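Local structure of DNA polymerase (Bacillus phage phi29, 2PYL) at residues G245-V250 with A484-F489. The protein replicates viral DNA from a protein primer by magnesium-dependent strand-displacement synthesis with high processivity and fidelity, and proofreads with a 3'-5' exonuclease. The protein carries 2 engineered substitutions. Numbering follows the deposited sequence.
Sequences GMVFDV and AHESTF. With MG (magnesium ion), chain E.
The H485 ring receives M246 CE over one face, a CH-pi contact 3.5 Å from the ring centroid, while V247 O and T488 OG1 lie at its edge, in plane. H485 and F489 sit on opposite faces of an antiparallel strand pair in the polymerase palm sheet, interrupted by a classic beta bulge. M246 bends at chi3 (-48°), which brings the methyl over the imidazole, and the two side chains cross at about a right angle. The F489 ring has G245 CA over one face, 3.7 Å from its centroid, and V247 CG2 at its edge; with CG set between the backbone N and carbonyl carbon (chi1 57°), the phenyl folds back over the glycine. The F248 ring meets H485 CB obliquely through CE2.

Segment 484-489 is part of the outermost strand, and 459-463 flanks 245-250 on the other side. At the bulge E486 and S487 both face V247, whose O accepts from E486 N at 2.8 Å and whose N donates to S487 O at 3.0 Å.

From the bulge, E486 runs alongside D249 with stacked carboxylates, planes 22° apart. D249 OD1 and E486 OE1 are 3.9 Å apart; one water lies between them, and another between D249 OD2 and E486 OE1. D249 and V250 belong to the catalytic magnesium site, and bound TTP touches D249. D249 OD2 binds the magnesium ion beside it at 2.3 Å, together with D458 OD1 and a water.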
ATOM      1  N   GLY C 245     -22.318   7.726 -17.870  1.00 13.31           N
ATOM      2  CA  GLY C 245     -21.150   8.524 -17.562  1.00 11.59           C
ATOM      3  C   GLY C 245     -19.889   7.801 -17.978  1.00 11.85           C
ATOM      4  O   GLY C 245     -19.942   6.710 -18.554  1.00 10.17           O
ATOM      5  N   MET C 246     -18.756   8.411 -17.665  1.00 13.49           N
ATOM      6  CA  MET C 246     -17.455   7.918 -18.079  1.00 14.26           C
ATOM      7  C   MET C 246     -16.380   8.226 -17.031  1.00 15.54           C
ATOM      8  O   MET C 246     -16.496   9.180 -16.246  1.00 15.07           O
ATOM      9  CB  MET C 246     -17.067   8.520 -19.438  1.00 16.99           C
ATOM     10  CG  MET C 246     -16.923  10.063 -19.474  1.00 17.71           C
ATOM     11  SD  MET C 246     -17.092  10.812 -21.128  1.00 16.53           S
ATOM     12  CE  MET C 246     -16.005   9.772 -22.099  1.00 16.97           C
ATOM     13  N   VAL C 247     -15.334   7.407 -17.050  1.00 14.39           N
ATOM     14  CA  VAL C 247     -14.202   7.527 -16.143  1.00 13.29           C
ATOM     15  C   VAL C 247     -12.935   7.755 -16.943  1.00 12.99           C
ATOM     16  O   VAL C 247     -12.654   7.039 -17.912  1.00 12.08           O
ATOM     17  CB  VAL C 247     -14.027   6.265 -15.261  1.00 13.33           C
ATOM     18  CG1 VAL C 247     -12.876   6.469 -14.248  1.00  9.18           C
ATOM     19  CG2 VAL C 247     -15.352   5.938 -14.561  1.00  8.87           C
ATOM     20  N   PHE C 248     -12.198   8.785 -16.545  1.00 12.76           N
ATOM     21  CA  PHE C 248     -10.884   9.057 -17.083  1.00 13.63           C
ATOM     22  C   PHE C 248      -9.864   8.741 -16.009  1.00 14.93           C
ATOM     23  O   PHE C 248     -10.047   9.103 -14.849  1.00 17.72           O
ATOM     24  CB  PHE C 248     -10.748  10.509 -17.522  1.00 13.51           C
ATOM     25  CG  PHE C 248     -11.526  10.844 -18.768  1.00 13.85           C
ATOM     26  CD1 PHE C 248     -12.854  11.246 -18.688  1.00 13.77           C
ATOM     27  CD2 PHE C 248     -10.931  10.761 -20.018  1.00 13.27           C
ATOM     28  CE1 PHE C 248     -13.575  11.553 -19.833  1.00 13.46           C
ATOM     29  CE2 PHE C 248     -11.653  11.072 -21.168  1.00 13.65           C
ATOM     30  CZ  PHE C 248     -12.977  11.466 -21.066  1.00 12.24           C
ATOM     31  N   ASP C 249      -8.789   8.078 -16.407  1.00 17.05           N
ATOM     32  CA  ASP C 249      -7.777   7.586 -15.477  1.00 18.79           C
ATOM     33  C   ASP C 249      -6.395   7.961 -15.980  1.00 17.82           C
ATOM     34  O   ASP C 249      -6.032   7.579 -17.087  1.00 16.78           O
ATOM     35  CB  ASP C 249      -7.856   6.052 -15.401  1.00 21.06           C
ATOM     36  CG  ASP C 249      -7.706   5.528 -13.999  1.00 22.84           C
ATOM     37  OD1 ASP C 249      -8.551   5.913 -13.175  1.00 25.74           O
ATOM     38  OD2 ASP C 249      -6.789   4.722 -13.708  1.00 22.85           O
ATOM     39  N   VAL C 250      -5.617   8.674 -15.169  1.00 17.45           N
ATOM     40  CA  VAL C 250      -4.254   9.022 -15.576  1.00 18.65           C
ATOM     41  C   VAL C 250      -3.364   7.778 -15.704  1.00 17.81           C
ATOM     42  O   VAL C 250      -3.428   6.863 -14.881  1.00 21.59           O
ATOM     43  CB  VAL C 250      -3.587  10.053 -14.645  1.00 19.08           C
ATOM     44  CG1 VAL C 250      -2.202  10.423 -15.178  1.00 18.43           C
ATOM     45  CG2 VAL C 250      -4.427  11.315 -14.532  1.00 18.64           C
ATOM     46  N   ALA C 484      -6.529   8.492 -19.704  1.00 14.47           N
ATOM     47  CA  ALA C 484      -7.149   7.448 -20.498  1.00 14.74           C
ATOM     48  C   ALA C 484      -8.637   7.494 -20.212  1.00 14.92           C
ATOM     49  O   ALA C 484      -9.036   7.512 -19.053  1.00 14.26           O
ATOM     50  CB  ALA C 484      -6.582   6.080 -20.108  1.00 13.34           C
ATOM     51  N   HIS C 485      -9.455   7.538 -21.259  1.00 15.01           N
ATOM     52  CA  HIS C 485     -10.868   7.189 -21.126  1.00 14.16           C
ATOM     53  C   HIS C 485     -10.910   5.687 -20.834  1.00 15.59           C
ATOM     54  O   HIS C 485     -10.739   4.854 -21.732  1.00 16.05           O
ATOM     55  CB  HIS C 485     -11.646   7.542 -22.401  1.00 15.05           C
ATOM     56  CG  HIS C 485     -13.089   7.141 -22.369  1.00 14.84           C
ATOM     57  ND1 HIS C 485     -13.822   6.919 -23.513  1.00 13.99           N
ATOM     58  CD2 HIS C 485     -13.933   6.920 -21.333  1.00 14.41           C
ATOM     59  CE1 HIS C 485     -15.056   6.586 -23.185  1.00 13.29           C
ATOM     60  NE2 HIS C 485     -15.150   6.574 -21.869  1.00 14.57           N
ATOM     61  N   GLU C 486     -11.108   5.342 -19.566  1.00 17.42           N
ATOM     62  CA  GLU C 486     -10.964   3.955 -19.137  1.00 17.61           C
ATOM     63  C   GLU C 486     -12.239   3.160 -19.353  1.00 17.86           C
ATOM     64  O   GLU C 486     -12.193   2.029 -19.846  1.00 17.46           O
ATOM     65  CB  GLU C 486     -10.571   3.868 -17.668  1.00 19.96           C
ATOM     66  CG  GLU C 486     -10.334   2.419 -17.231  1.00 23.26           C
ATOM     67  CD  GLU C 486      -9.816   2.297 -15.814  1.00 25.46           C
ATOM     68  OE1 GLU C 486     -10.421   2.916 -14.897  1.00 25.76           O
ATOM     69  OE2 GLU C 486      -8.807   1.570 -15.630  1.00 26.75           O
ATOM     70  N   SER C 487     -13.371   3.738 -18.959  1.00 15.36           N
ATOM     71  CA  SER C 487     -14.640   3.065 -19.111  1.00 15.69           C
ATOM     72  C   SER C 487     -15.806   4.026 -19.287  1.00 14.63           C
ATOM     73  O   SER C 487     -15.676   5.224 -19.090  1.00 12.65           O
ATOM     74  CB  SER C 487     -14.891   2.124 -17.926  1.00 16.20           C
ATOM     75  OG  SER C 487     -14.920   2.815 -16.702  1.00 17.30           O
ATOM     76  N   THR C 488     -16.938   3.454 -19.691  1.00 14.37           N
ATOM     77  CA  THR C 488     -18.209   4.149 -19.771  1.00 13.21           C
ATOM     78  C   THR C 488     -19.236   3.269 -19.053  1.00 12.38           C
ATOM     79  O   THR C 488     -19.243   2.054 -19.224  1.00  9.41           O
ATOM     80  CB  THR C 488     -18.614   4.389 -21.251  1.00 14.27           C
ATOM     81  OG1 THR C 488     -17.622   5.201 -21.886  1.00 14.60           O
ATOM     82  CG2 THR C 488     -19.968   5.082 -21.365  1.00 14.05           C
ATOM     83  N   PHE C 489     -20.067   3.881 -18.216  1.00 12.27           N
ATOM     84  CA  PHE C 489     -21.100   3.144 -17.497  1.00 11.70           C
ATOM     85  C   PHE C 489     -22.509   3.519 -17.971  1.00 12.30           C
ATOM     86  O   PHE C 489     -22.736   4.608 -18.488  1.00 10.91           O
ATOM     87  CB  PHE C 489     -20.944   3.256 -15.966  1.00 12.89           C
ATOM     88  CG  PHE C 489     -20.949   4.674 -15.418  1.00 13.36           C
ATOM     89  CD1 PHE C 489     -22.150   5.346 -15.179  1.00 13.11           C
ATOM     90  CD2 PHE C 489     -19.755   5.308 -15.092  1.00 15.01           C
ATOM     91  CE1 PHE C 489     -22.154   6.642 -14.663  1.00 13.30           C
ATOM     92  CE2 PHE C 489     -19.750   6.605 -14.566  1.00 14.21           C
ATOM     93  CZ  PHE C 489     -20.956   7.267 -14.352  1.00 13.30           C
TER
HETATM   94 MG    MG E3203      -6.318   4.372 -11.500  1.00 19.91          MG
HETATM   95  O   HOH W   1     -10.245   4.203 -12.172  1.00 20.28           O
HETATM   96  O   HOH W   2      -8.670   2.422 -12.659  1.00 25.12           O
HETATM   97  O   HOH W   3      -6.128   2.365 -12.424  1.00 16.71           O